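Local atomic coordinates of indole-3-acetic acid-amido synthetase GH3.15 (Arabidopsis thaliana, PDB entry 6E1Q), a protein that catalyses the ATP-dependent conjugation of the auxin precursor indole-3-butyric acid, and of the herbicide 2,4-DB, to glutamine by way of adenylation. Residues A[96-101]-A[554-559]; A[217-222]-A[303-308]; A[406-411]-A[425-430]; A[542-547]-A[563-568]. One frame throughout, in Å; residues are numbered along the deposited sequence. Where two conformers were deposited one is given.

Contact 1 of 4, residues A[96-101]-A[554-559]; sequences TSSGTS and QYKTPR
The carboxamide of Gln554 reaches across to the backbone of Thr96, and Gln554 NE2 donates to Thr96 O at 3.0 Å with an N-H...O angle of 165°. The bond is nearly straight, and the acceptor lies close to the plane of the Gln554 amide, so the N-H is well aimed; on the carbonyl side the donor is tilted 26° from the peptide plane. Gln554 gets there with CG beside its own backbone N (chi1 -72°) and an extended chain beyond, which carries the amide from the 554-559 loop to strand 91-97. Its other end is engaged too: OE1 is hydrogen-bonded to Ser551 OG, which probably fixes the flip of the amide. Ser98 N is 3.4 Å from Gln554 NE2, but both atoms are donors and no bond joins them. Farther along, Lys556 sends its aliphatic chain toward Ser98 and bends at chi4; Lys556 CE comes within 4.1 Å of Ser98 OG, a loose approach in a poorly ordered part of the chain. Ser97 and Ser98 belong to the ATP-binding site, and the serine-, threonine- and glycine-rich run TSSGTS resembles the phosphate-binding loop of ANL adenylating enzymes. The contact therefore joins a loop of the GH3 C-terminal domain to the ATP-binding loop of the N-terminal one. With one directed hydrogen bond, no apolar pair and 169 Å² buried, the interface is sparse and polar, consistent with a junction between domains that move relative to each other in this enzyme class.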
loop_
_atom_site.group_PDB
_atom_site.type_symbol
_atom_site.label_atom_id
_atom_site.label_comp_id
_atom_site.label_asym_id
_atom_site.label_seq_id
_atom_site.Cartn_x
_atom_site.Cartn_y
_atom_site.Cartn_z
ATOM N N THR A 96 -11.750 -2.004 7.754
ATOM C CA THR A 96 -11.862 -0.789 6.962
ATOM C C THR A 96 -10.717 -0.757 5.961
ATOM O O THR A 96 -9.554 -0.645 6.352
ATOM C CB THR A 96 -11.828 0.451 7.843
ATOM O OG1 THR A 96 -12.846 0.336 8.829
ATOM C CG2 THR A 96 -12.110 1.655 7.017
ATOM N N SER A 97 -11.054 -0.828 4.689
ATOM C CA SER A 97 -10.061 -0.918 3.634
ATOM C C SER A 97 -9.771 0.466 3.069
ATOM O O SER A 97 -10.583 1.390 3.186
ATOM C CB SER A 97 -10.559 -1.865 2.536
ATOM O OG SER A 97 -9.980 -1.579 1.285
ATOM N N SER A 98 -8.575 0.609 2.505
ATOM C CA SER A 98 -8.362 1.605 1.468
ATOM C C SER A 98 -9.041 1.124 0.192
ATOM O O SER A 98 -9.238 -0.075 -0.021
ATOM C CB SER A 98 -6.873 1.826 1.211
ATOM O OG SER A 98 -6.378 0.837 0.323
ATOM N N GLY A 99 -9.399 2.063 -0.667
ATOM C CA GLY A 99 -10.259 1.684 -1.767
ATOM C C GLY A 99 -11.692 1.713 -1.284
ATOM O O GLY A 99 -12.008 1.156 -0.227
ATOM N N THR A 100 -12.542 2.368 -2.023
ATOM C CA THR A 100 -13.864 2.595 -1.601
ATOM C C THR A 100 -15.004 2.133 -2.443
ATOM O O THR A 100 -14.850 1.645 -3.514
ATOM C CB THR A 100 -14.046 4.084 -1.566
ATOM O OG1 THR A 100 -13.830 4.566 -2.883
ATOM C CG2 THR A 100 -13.040 4.692 -0.683
ATOM N N SER A 101 -16.163 2.276 -1.848
ATOM C CA SER A 101 -17.412 2.024 -2.458
ATOM C C SER A 101 -18.528 2.618 -1.650
ATOM O O SER A 101 -19.105 1.939 -0.813
ATOM C CB SER A 101 -17.686 0.560 -2.657
ATOM O OG SER A 101 -18.968 0.428 -3.216
ATOM N N GLN A 554 -3.368 4.900 6.040
ATOM C CA GLN A 554 -3.759 4.438 4.724
ATOM C C GLN A 554 -3.679 5.547 3.692
ATOM O O GLN A 554 -4.048 5.330 2.537
ATOM C CB GLN A 554 -5.168 3.838 4.781
ATOM C CG GLN A 554 -5.226 2.475 5.489
ATOM C CD GLN A 554 -6.646 2.051 5.895
ATOM O OE1 GLN A 554 -7.372 2.796 6.554
ATOM N NE2 GLN A 554 -7.033 0.841 5.507
ATOM N N TYR A 555 -3.190 6.729 4.070
ATOM C CA TYR A 555 -3.189 7.843 3.128
ATOM C C TYR A 555 -2.200 7.597 1.994
ATOM O O TYR A 555 -1.048 7.210 2.226
ATOM C CB TYR A 555 -2.852 9.162 3.823
ATOM C CG TYR A 555 -2.836 10.314 2.842
ATOM C CD1 TYR A 555 -4.008 11.025 2.560
ATOM C CD2 TYR A 555 -1.666 10.673 2.172
ATOM C CE1 TYR A 555 -4.006 12.081 1.638
ATOM C CE2 TYR A 555 -1.656 11.719 1.255
ATOM C CZ TYR A 555 -2.832 12.422 0.993
ATOM O OH TYR A 555 -2.834 13.470 0.080
ATOM N N LYS A 556 -2.655 7.835 0.764
ATOM C CA LYS A 556 -1.794 7.899 -0.406
ATOM C C LYS A 556 -2.117 9.175 -1.157
ATOM O O LYS A 556 -3.275 9.592 -1.218
ATOM C CB LYS A 556 -1.996 6.703 -1.357
ATOM C CG LYS A 556 -2.324 5.383 -0.693
ATOM C CD LYS A 556 -2.581 4.319 -1.755
ATOM C CE LYS A 556 -3.466 3.209 -1.238
ATOM N NZ LYS A 556 -2.845 1.875 -1.405
ATOM N N THR A 557 -1.100 9.784 -1.743
ATOM C CA THR A 557 -1.371 10.928 -2.600
ATOM C C THR A 557 -2.285 10.515 -3.748
ATOM O O THR A 557 -1.908 9.646 -4.546
ATOM C CB THR A 557 -0.072 11.518 -3.143
ATOM O OG1 THR A 557 0.764 11.907 -2.041
ATOM C CG2 THR A 557 -0.382 12.743 -3.995
ATOM N N PRO A 558 -3.498 11.053 -3.841
ATOM C CA PRO A 558 -4.351 10.723 -4.992
ATOM C C PRO A 558 -3.722 11.285 -6.254
ATOM O O PRO A 558 -3.172 12.388 -6.250
ATOM C CB PRO A 558 -5.676 11.421 -4.667
ATOM C CG PRO A 558 -5.247 12.613 -3.853
ATOM C CD PRO A 558 -4.046 12.166 -3.042
ATOM N N ARG A 559 -3.785 10.520 -7.333
ATOM C CA ARG A 559 -3.134 10.956 -8.565
ATOM C C ARG A 559 -3.985 11.909 -9.399
ATOM O O ARG A 559 -3.487 12.467 -10.379
ATOM C CB ARG A 559 -2.733 9.747 -9.395
ATOM C CG ARG A 559 -1.713 8.876 -8.708
ATOM C CD ARG A 559 -0.609 9.705 -8.073
ATOM N NE ARG A 559 0.506 8.867 -7.633
ATOM C CZ ARG A 559 1.588 9.319 -7.002
ATOM N NH1 ARG A 559 1.720 10.613 -6.715
ATOM N NH2 ARG A 559 2.551 8.473 -6.667
#

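Contact 2 of 4, residues A[217-222]-A[303-308]; sequences APFASS and GTMAQY. With CFA ((2,4-dichlorophenoxy)acetic acid), chain C.
Beside the acyl-acid pocket, where Ala217 and Pro218 line the bound (2,4-dichlorophenoxy)acetic acid, the chain enters helix 220-243 and packs against the 3-10 segment 304-307 and Tyr308 after it. Pro218 CG lies 3.3 Å from the ligand chlorine CL4, while Phe219 and Ala220, next in the chain, are buried. Met305 fills the groove between Phe219 and Ser221: its chain bends at chi2 (-55°), which brings Met305 SD to 3.6 Å from Phe219 CB and CE beside the same carbon and the start of the ring. The sulfur approaches the ring obliquely, with Met305 SD 5.2 Å from the Phe219 centroid, in a Met-aromatic contact. Pro218 CB covers one face of that ring. Midway along, Ala220 offers its methyl, with Ala220 CB 4.1 Å from Tyr308 CB. The start of the helix is held by Phe219 N, which donates to Ser222 OG at 2.9 Å. Ser221 CB sits over the face of the Tyr308 ring, 3.7 Å from its centroid and 9° off the normal, a centred CH-pi contact. With chi1 at 54°, Ser221 OG turns from the ring to Met305 SD, and a water whose oxygen is 2.7 Å from Tyr308 OH reaches Ser221 OG only weakly. A leucine in place of Tyr308 would probably lose this aromatic platform under Ser221 CB and leave the water without its phenolic partner. That hydroxyl also makes weak hydrogen bonds to Asp464 and Thr557, and Thr304 OG1 is hydrogen-bonded to Arg559 NE.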
loop_
_atom_site.group_PDB
_atom_site.type_symbol
_atom_site.label_atom_id
_atom_site.label_comp_id
_atom_site.label_asym_id
_atom_site.label_seq_id
_atom_site.Cartn_x
_atom_site.Cartn_y
_atom_site.Cartn_z
ATOM N N ALA A 217 6.756 -0.231 7.053
ATOM C CA ALA A 217 5.624 0.683 7.015
ATOM C C ALA A 217 4.698 0.202 5.918
ATOM O O ALA A 217 5.105 -0.586 5.061
ATOM C CB ALA A 217 6.079 2.128 6.758
ATOM N N PRO A 218 3.447 0.658 5.907
ATOM C CA PRO A 218 2.549 0.205 4.831
ATOM C C PRO A 218 3.079 0.502 3.431
ATOM O O PRO A 218 3.129 -0.405 2.587
ATOM C CB PRO A 218 1.240 0.954 5.130
ATOM C CG PRO A 218 1.313 1.279 6.605
ATOM C CD PRO A 218 2.766 1.539 6.882
ATOM N N PHE A 219 3.492 1.737 3.160
ATOM C CA PHE A 219 3.870 2.166 1.815
ATOM C C PHE A 219 5.252 2.812 1.796
ATOM O O PHE A 219 5.714 3.360 2.798
ATOM C CB PHE A 219 2.878 3.187 1.258
ATOM C CG PHE A 219 1.443 2.908 1.603
ATOM C CD1 PHE A 219 0.857 1.699 1.275
ATOM C CD2 PHE A 219 0.664 3.883 2.209
ATOM C CE1 PHE A 219 -0.477 1.449 1.569
ATOM C CE2 PHE A 219 -0.679 3.645 2.506
ATOM C CZ PHE A 219 -1.247 2.431 2.187
ATOM N N ALA A 220 5.881 2.794 0.611
ATOM C CA ALA A 220 7.100 3.578 0.400
ATOM C C ALA A 220 6.924 5.027 0.861
ATOM O O ALA A 220 7.788 5.580 1.545
ATOM C CB ALA A 220 7.506 3.539 -1.076
ATOM N N SER A 221 5.797 5.657 0.515
ATOM C CA SER A 221 5.619 7.056 0.877
ATOM C C SER A 221 5.429 7.244 2.375
ATOM O O SER A 221 5.649 8.354 2.879
ATOM C CB SER A 221 4.437 7.658 0.098
ATOM O OG SER A 221 3.253 6.901 0.254
ATOM N N SER A 222 5.047 6.181 3.096
ATOM C CA SER A 222 4.880 6.285 4.545
ATOM C C SER A 222 6.166 6.712 5.222
ATOM O O SER A 222 6.128 7.430 6.226
ATOM C CB SER A 222 4.407 4.950 5.146
ATOM O OG SER A 222 3.357 4.380 4.382
ATOM N N GLY A 303 3.082 -0.182 -8.171
ATOM C CA GLY A 303 1.959 0.656 -8.557
ATOM C C GLY A 303 2.283 2.121 -8.337
ATOM O O GLY A 303 3.372 2.593 -8.672
ATOM N N THR A 304 1.332 2.849 -7.740
ATOM C CA THR A 304 1.545 4.265 -7.452
ATOM C C THR A 304 2.766 4.478 -6.567
ATOM O O THR A 304 3.457 5.496 -6.694
ATOM C CB THR A 304 0.295 4.871 -6.796
ATOM O OG1 THR A 304 0.427 6.304 -6.724
ATOM C CG2 THR A 304 0.062 4.276 -5.378
ATOM N N MET A 305 3.090 3.504 -5.710
ATOM C CA MET A 305 4.202 3.686 -4.788
ATOM C C MET A 305 5.554 3.582 -5.477
ATOM O O MET A 305 6.561 4.005 -4.897
ATOM C CB MET A 305 4.126 2.670 -3.649
ATOM C CG MET A 305 2.935 2.890 -2.705
ATOM S SD MET A 305 2.961 4.595 -2.054
ATOM C CE MET A 305 1.251 4.784 -1.554
ATOM N N ALA A 306 5.604 3.015 -6.688
ATOM C CA ALA A 306 6.876 2.945 -7.410
ATOM C C ALA A 306 7.487 4.320 -7.625
ATOM O O ALA A 306 8.708 4.424 -7.801
ATOM C CB ALA A 306 6.693 2.243 -8.763
ATOM N N GLN A 307 6.666 5.375 -7.599
ATOM C CA GLN A 307 7.155 6.727 -7.832
ATOM C C GLN A 307 8.154 7.174 -6.770
ATOM O O GLN A 307 9.021 8.005 -7.056
ATOM C CB GLN A 307 5.983 7.709 -7.862
ATOM C CG GLN A 307 5.039 7.522 -9.058
ATOM C CD GLN A 307 5.695 7.866 -10.402
ATOM O OE1 GLN A 307 6.451 8.846 -10.519
ATOM N NE2 GLN A 307 5.395 7.065 -11.421
ATOM N N TYR A 308 8.037 6.662 -5.546
ATOM C CA TYR A 308 8.855 7.104 -4.427
ATOM C C TYR A 308 10.147 6.317 -4.292
ATOM O O TYR A 308 10.947 6.612 -3.396
ATOM C CB TYR A 308 8.054 7.005 -3.129
ATOM C CG TYR A 308 6.740 7.763 -3.220
ATOM C CD1 TYR A 308 6.697 9.142 -3.050
ATOM C CD2 TYR A 308 5.542 7.093 -3.523
ATOM C CE1 TYR A 308 5.483 9.841 -3.167
ATOM C CE2 TYR A 308 4.322 7.774 -3.630
ATOM C CZ TYR A 308 4.297 9.141 -3.458
ATOM O OH TYR A 308 3.093 9.811 -3.575
HETATM C C1 CFA C . 7.273 -5.583 8.443
HETATM C C2 CFA C . 6.275 -6.370 7.597
HETATM C "C1'" CFA C . 4.793 -4.572 7.082
HETATM C "C2'" CFA C . 4.204 -3.703 6.173
HETATM C "C3'" CFA C . 3.331 -2.743 6.621
HETATM C "C4'" CFA C . 3.050 -2.647 7.959
HETATM C "C5'" CFA C . 3.618 -3.500 8.875
HETATM CL CL3 CFA C . 4.531 -3.772 4.420
HETATM C "C6'" CFA C . 4.487 -4.466 8.430
HETATM O O1 CFA C . 7.575 -5.983 9.597
HETATM O O2 CFA C . 7.770 -4.526 7.991
HETATM O "O1'" CFA C . 5.684 -5.550 6.628
HETATM CL CL4 CFA C . 1.928 -1.398 8.499
HETATM O O HOH W 1 1.384 8.257 -2.108
#

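Contact 3 of 4, residues A[406-411]-A[425-430]; sequences VGDVLR and VGRQKV
This is an antiparallel strand pairing in the beta hairpin of 404-416 and 419-427, within the GH3 central domain, and it contains a classic beta bulge. The axes of 408-411 and 425-427 run at 171° and approach to 4.7 Å. Val425 and Gly426 both face Val409: Val409 O accepts from Val425 N at 2.9 Å and weakly from Gly426 N, while Val409 N donates to Gly426 O. Val409 CG1 packs on Val425 CB, and its CG2 touches Gln428 CG, whose chain crosses at about a right angle.

At the next pair, Asp408 and Arg427, the side chains diverge at CB, but Arg427, though poorly ordered, bends at chi2 and chi3 and returns to form a salt bridge. Asp408, an ATP-binding residue, has its other oxygen, OD2, hydrogen-bonded to the hydroxyl of Tyr326, also of that site. An asparagine in place of Asp408 would probably leave the Arg427 guanidinium without its counter-charge. The grip is side-on, with two nitrogens on one atom: Arg427 NE, 3.1 Å from Asp408 OD1, meets it nearly along its C-O axis, while Arg427 NH2, 3.0 Å from Asp408 OD1, comes from above the carboxylate plane.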
loop_
_atom_site.group_PDB
_atom_site.type_symbol
_atom_site.label_atom_id
_atom_site.label_comp_id
_atom_site.label_asym_id
_atom_site.label_seq_id
_atom_site.Cartn_x
_atom_site.Cartn_y
_atom_site.Cartn_z
ATOM N N VAL A 406 -11.439 -8.045 -7.074
ATOM C CA VAL A 406 -10.553 -7.369 -6.142
ATOM C C VAL A 406 -10.198 -5.966 -6.615
ATOM O O VAL A 406 -9.872 -5.104 -5.790
ATOM C CB VAL A 406 -9.340 -8.298 -5.942
ATOM C CG1 VAL A 406 -8.102 -7.538 -5.596
ATOM C CG2 VAL A 406 -9.672 -9.331 -4.872
ATOM N N GLY A 407 -10.299 -5.694 -7.913
ATOM C CA GLY A 407 -10.070 -4.354 -8.418
ATOM C C GLY A 407 -8.628 -4.022 -8.736
ATOM O O GLY A 407 -8.335 -2.861 -9.041
ATOM N N ASP A 408 -7.715 -4.986 -8.629
ATOM C CA ASP A 408 -6.351 -4.844 -9.112
ATOM C C ASP A 408 -6.229 -5.497 -10.479
ATOM O O ASP A 408 -7.014 -6.373 -10.839
ATOM C CB ASP A 408 -5.340 -5.500 -8.172
ATOM C CG ASP A 408 -5.346 -4.908 -6.785
ATOM O OD1 ASP A 408 -5.622 -3.698 -6.646
ATOM O OD2 ASP A 408 -5.061 -5.671 -5.835
ATOM N N VAL A 409 -5.219 -5.065 -11.229
ATOM C CA VAL A 409 -4.819 -5.690 -12.483
ATOM C C VAL A 409 -3.399 -6.209 -12.300
ATOM O O VAL A 409 -2.501 -5.464 -11.892
ATOM C CB VAL A 409 -4.911 -4.718 -13.674
ATOM C CG1 VAL A 409 -4.292 -5.350 -14.954
ATOM C CG2 VAL A 409 -6.367 -4.302 -13.907
ATOM N N LEU A 410 -3.218 -7.496 -12.541
ATOM C CA LEU A 410 -1.932 -8.165 -12.437
ATOM C C LEU A 410 -1.523 -8.689 -13.809
ATOM O O LEU A 410 -2.377 -9.105 -14.596
ATOM C CB LEU A 410 -2.022 -9.323 -11.459
ATOM C CG LEU A 410 -2.566 -8.984 -10.065
ATOM C CD1 LEU A 410 -2.638 -10.244 -9.226
ATOM C CD2 LEU A 410 -1.696 -7.934 -9.405
ATOM N N ARG A 411 -0.223 -8.692 -14.092
ATOM C CA ARG A 411 0.294 -9.361 -15.279
ATOM C C ARG A 411 0.990 -10.649 -14.863
ATOM O O ARG A 411 1.890 -10.626 -14.019
ATOM C CB ARG A 411 1.258 -8.475 -16.078
ATOM C CG ARG A 411 1.585 -9.055 -17.506
ATOM C CD ARG A 411 2.477 -8.145 -18.356
ATOM N NE ARG A 411 3.787 -7.946 -17.735
ATOM C CZ ARG A 411 4.143 -6.855 -17.058
ATOM N NH1 ARG A 411 3.289 -5.844 -16.920
ATOM N NH2 ARG A 411 5.351 -6.777 -16.505
ATOM N N VAL A 425 0.217 -4.427 -11.934
ATOM C CA VAL A 425 0.100 -3.400 -12.962
ATOM C C VAL A 425 -0.523 -2.125 -12.401
ATOM O O VAL A 425 0.045 -1.039 -12.528
ATOM C CB VAL A 425 -0.708 -3.943 -14.153
ATOM C CG1 VAL A 425 -0.860 -2.875 -15.216
ATOM C CG2 VAL A 425 -0.054 -5.193 -14.721
ATOM N N GLY A 426 -1.683 -2.233 -11.764
ATOM C CA GLY A 426 -2.328 -1.084 -11.155
ATOM C C GLY A 426 -3.773 -1.369 -10.810
ATOM O O GLY A 426 -4.335 -2.407 -11.157
ATOM N N ARG A 427 -4.370 -0.422 -10.085
ATOM C CA ARG A 427 -5.822 -0.387 -9.975
ATOM C C ARG A 427 -6.417 -0.113 -11.347
ATOM O O ARG A 427 -5.753 0.434 -12.229
ATOM C CB ARG A 427 -6.276 0.697 -8.998
ATOM C CG ARG A 427 -5.702 0.588 -7.592
ATOM C CD ARG A 427 -6.824 0.377 -6.574
ATOM N NE ARG A 427 -7.102 -1.044 -6.355
ATOM C CZ ARG A 427 -8.046 -1.514 -5.542
ATOM N NH1 ARG A 427 -8.821 -0.679 -4.864
ATOM N NH2 ARG A 427 -8.219 -2.822 -5.409
ATOM N N GLN A 428 -7.688 -0.463 -11.527
ATOM C CA GLN A 428 -8.371 -0.149 -12.786
ATOM C C GLN A 428 -9.157 1.138 -12.557
ATOM O O GLN A 428 -10.290 1.114 -12.080
ATOM C CB GLN A 428 -9.275 -1.295 -13.226
ATOM C CG GLN A 428 -9.096 -1.696 -14.684
ATOM C CD GLN A 428 -9.925 -2.909 -15.051
ATOM O OE1 GLN A 428 -10.513 -3.563 -14.183
ATOM N NE2 GLN A 428 -9.973 -3.222 -16.341
ATOM N N LYS A 429 -8.553 2.281 -12.880
ATOM C CA LYS A 429 -9.124 3.532 -12.394
ATOM C C LYS A 429 -8.874 4.674 -13.363
ATOM O O LYS A 429 -7.724 5.029 -13.632
ATOM C CB LYS A 429 -8.561 3.892 -11.010
ATOM C CG LYS A 429 -9.436 4.904 -10.283
ATOM C CD LYS A 429 -8.646 6.003 -9.595
ATOM C CE LYS A 429 -9.414 6.539 -8.377
ATOM N NZ LYS A 429 -10.540 7.446 -8.770
ATOM N N VAL A 430 -9.954 5.266 -13.855
ATOM C CA VAL A 430 -9.854 6.496 -14.629
ATOM C C VAL A 430 -9.530 7.630 -13.664
ATOM O O VAL A 430 -10.233 7.828 -12.669
ATOM C CB VAL A 430 -11.160 6.766 -15.393
ATOM C CG1 VAL A 430 -11.077 8.091 -16.149
ATOM C CG2 VAL A 430 -11.473 5.619 -16.336
#

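Contact 4 of 4, residues A[542-547]-A[563-568]; sequences MNFFLS and NEEALK
Phe544 is the first residue of 542-547 to meet the other helix, and its ring does most of the touching. Its CG lies opposite the backbone N (chi1 171°), which throws the ring outward to the first turn of helix 564-571. There Phe544 CE2 rests 3.6 Å from Ala566 CB. Backbone atoms of that turn, Glu565 O and Ala566 CA, lie over one face of the ring, while Asn563 OD1 approaches the edge near the ring plane, 3.4 Å from Phe544 CZ. Asn563 is the N-cap of the helix: its OD1 accepts from Ala566 N at 3.0 Å, in the carbonyl plane on a lone pair, and weakly from Glu565 N. The Phe544 ring and Asn563 amide planes stand 53° apart, an oblique meeting and not a stack.

Phe545 follows with its CB directed more to one side, but the end of the ring comes back and Phe545 CZ reaches Ala566 CB at 3.8 Å. The small methyl thus touches both phenylalanines, and Phe544 CD2 lies over the centre of a face of the Phe545 ring. At the end of the segment, Ser547 OG donates to Phe544 O at 2.8 Å within its own turn.

The two helical segments run nearly antiparallel, at 156°, with axes 10.3 Å apart, a separation spanned by aromatic rings. Helix 537-547 is backed by Tyr555 of the intervening loop, which touches Met542 and Phe545, while Lys225 of helix 220-243 touches Met542 and Asn543.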
loop_
_atom_site.group_PDB
_atom_site.type_symbol
_atom_site.label_atom_id
_atom_site.label_comp_id
_atom_site.label_asym_id
_atom_site.label_seq_id
_atom_site.Cartn_x
_atom_site.Cartn_y
_atom_site.Cartn_z
ATOM N N MET A 542 -2.176 16.612 1.884
ATOM C CA MET A 542 -2.435 15.481 2.761
ATOM C C MET A 542 -3.168 15.912 4.022
ATOM O O MET A 542 -4.148 15.271 4.427
ATOM C CB MET A 542 -1.115 14.796 3.117
ATOM C CG MET A 542 -1.203 13.951 4.369
ATOM S SD MET A 542 0.078 12.719 4.469
ATOM C CE MET A 542 1.147 13.789 5.377
ATOM N N ASN A 543 -2.711 16.996 4.657
ATOM C CA ASN A 543 -3.336 17.433 5.905
ATOM C C ASN A 543 -4.772 17.878 5.669
ATOM O O ASN A 543 -5.625 17.774 6.566
ATOM C CB ASN A 543 -2.516 18.560 6.540
ATOM C CG ASN A 543 -1.204 18.062 7.124
ATOM O OD1 ASN A 543 -1.093 16.908 7.537
ATOM N ND2 ASN A 543 -0.211 18.937 7.186
ATOM N N PHE A 544 -5.053 18.369 4.464
ATOM C CA PHE A 544 -6.420 18.710 4.103
ATOM C C PHE A 544 -7.319 17.476 4.162
ATOM O O PHE A 544 -8.399 17.506 4.766
ATOM C CB PHE A 544 -6.434 19.337 2.707
ATOM C CG PHE A 544 -7.807 19.520 2.155
ATOM C CD1 PHE A 544 -8.600 20.577 2.569
ATOM C CD2 PHE A 544 -8.318 18.614 1.236
ATOM C CE1 PHE A 544 -9.878 20.734 2.067
ATOM C CE2 PHE A 544 -9.597 18.763 0.728
ATOM C CZ PHE A 544 -10.376 19.820 1.143
ATOM N N PHE A 545 -6.878 16.368 3.547
ATOM C CA PHE A 545 -7.692 15.154 3.566
ATOM C C PHE A 545 -7.768 14.546 4.969
ATOM O O PHE A 545 -8.828 14.045 5.374
ATOM C CB PHE A 545 -7.155 14.141 2.547
ATOM C CG PHE A 545 -7.377 14.559 1.116
ATOM C CD1 PHE A 545 -8.669 14.704 0.609
ATOM C CD2 PHE A 545 -6.306 14.819 0.277
ATOM C CE1 PHE A 545 -8.876 15.101 -0.719
ATOM C CE2 PHE A 545 -6.502 15.213 -1.053
ATOM C CZ PHE A 545 -7.788 15.358 -1.544
ATOM N N LEU A 546 -6.670 14.604 5.732
ATOM C CA LEU A 546 -6.658 14.048 7.088
ATOM C C LEU A 546 -7.666 14.756 7.980
ATOM O O LEU A 546 -8.384 14.118 8.764
ATOM C CB LEU A 546 -5.258 14.169 7.693
ATOM C CG LEU A 546 -4.100 13.420 7.023
ATOM C CD1 LEU A 546 -2.874 13.511 7.925
ATOM C CD2 LEU A 546 -4.480 11.977 6.764
ATOM N N SER A 547 -7.698 16.088 7.902
ATOM C CA SER A 547 -8.675 16.883 8.636
ATOM C C SER A 547 -10.114 16.540 8.260
ATOM O O SER A 547 -11.039 16.861 9.015
ATOM C CB SER A 547 -8.381 18.350 8.370
ATOM O OG SER A 547 -9.017 18.722 7.157
ATOM N N ASN A 563 -12.010 17.457 -5.697
ATOM C CA ASN A 563 -12.578 18.259 -4.621
ATOM C C ASN A 563 -12.083 19.696 -4.705
ATOM O O ASN A 563 -10.878 19.950 -4.810
ATOM C CB ASN A 563 -12.220 17.654 -3.266
ATOM C CG ASN A 563 -12.691 18.512 -2.117
ATOM O OD1 ASN A 563 -12.052 19.506 -1.771
ATOM N ND2 ASN A 563 -13.826 18.140 -1.523
ATOM N N GLU A 564 -13.026 20.636 -4.646
ATOM C CA GLU A 564 -12.713 22.033 -4.922
ATOM C C GLU A 564 -11.808 22.645 -3.858
ATOM O O GLU A 564 -11.014 23.536 -4.169
ATOM C CB GLU A 564 -14.006 22.845 -5.054
ATOM C CG GLU A 564 -14.744 22.671 -6.387
ATOM C CD GLU A 564 -13.893 23.038 -7.599
ATOM O OE1 GLU A 564 -14.163 22.515 -8.704
ATOM O OE2 GLU A 564 -12.956 23.851 -7.451
ATOM N N GLU A 565 -11.916 22.200 -2.604
ATOM C CA GLU A 565 -11.026 22.747 -1.582
ATOM C C GLU A 565 -9.609 22.203 -1.733
ATOM O O GLU A 565 -8.638 22.920 -1.474
ATOM C CB GLU A 565 -11.576 22.467 -0.183
ATOM C CG GLU A 565 -12.775 23.317 0.258
ATOM C CD GLU A 565 -13.901 22.467 0.821
ATOM O OE1 GLU A 565 -14.458 21.627 0.082
ATOM O OE2 GLU A 565 -14.216 22.622 2.019
ATOM N N ALA A 566 -9.455 20.967 -2.197
ATOM C CA ALA A 566 -8.103 20.483 -2.460
ATOM C C ALA A 566 -7.511 21.158 -3.698
ATOM O O ALA A 566 -6.321 21.508 -3.717
ATOM C CB ALA A 566 -8.119 18.966 -2.601
ATOM N N LEU A 567 -8.332 21.368 -4.733
ATOM C CA LEU A 567 -7.863 22.067 -5.928
ATOM C C LEU A 567 -7.411 23.476 -5.591
ATOM O O LEU A 567 -6.379 23.948 -6.077
ATOM C CB LEU A 567 -8.966 22.123 -6.978
ATOM C CG LEU A 567 -9.303 20.795 -7.628
ATOM C CD1 LEU A 567 -10.367 21.008 -8.697
ATOM C CD2 LEU A 567 -8.044 20.187 -8.193
ATOM N N LYS A 568 -8.188 24.178 -4.771
ATOM C CA LYS A 568 -7.783 25.513 -4.354
ATOM C C LYS A 568 -6.476 25.471 -3.568
ATOM O O LYS A 568 -5.671 26.406 -3.632
ATOM C CB LYS A 568 -8.922 26.147 -3.552
ATOM C CG LYS A 568 -8.641 27.542 -3.029
ATOM C CD LYS A 568 -9.888 28.126 -2.376
ATOM C CE LYS A 568 -9.628 28.648 -0.969
ATOM N NZ LYS A 568 -8.285 29.306 -0.777
#

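Contact 2 is the buried one, contact 3 is partly buried, and contacts 1 and 4 lie at the surface. Contact 3 relies on backbone bonds and a salt bridge, contact 2 on apolar, sulfur and CH-pi packing, contact 1 on one amide-to-carbonyl bond, and contact 4 on rings against a helix start. The 554-559 loop links contacts 1, 2 and 4: its residues also meet the 303-308 segment of contact 2, and Pro558 touches Phe545 of contact 4. Contact 3 meets contact 1 loosely, Gly99 CA being 4.2 Å from Arg427 NH1. Contacts 1 and 3 hold ATP-site residues, contact 2 borders the acyl-acid pocket, and contact 4 lies away from the known sites.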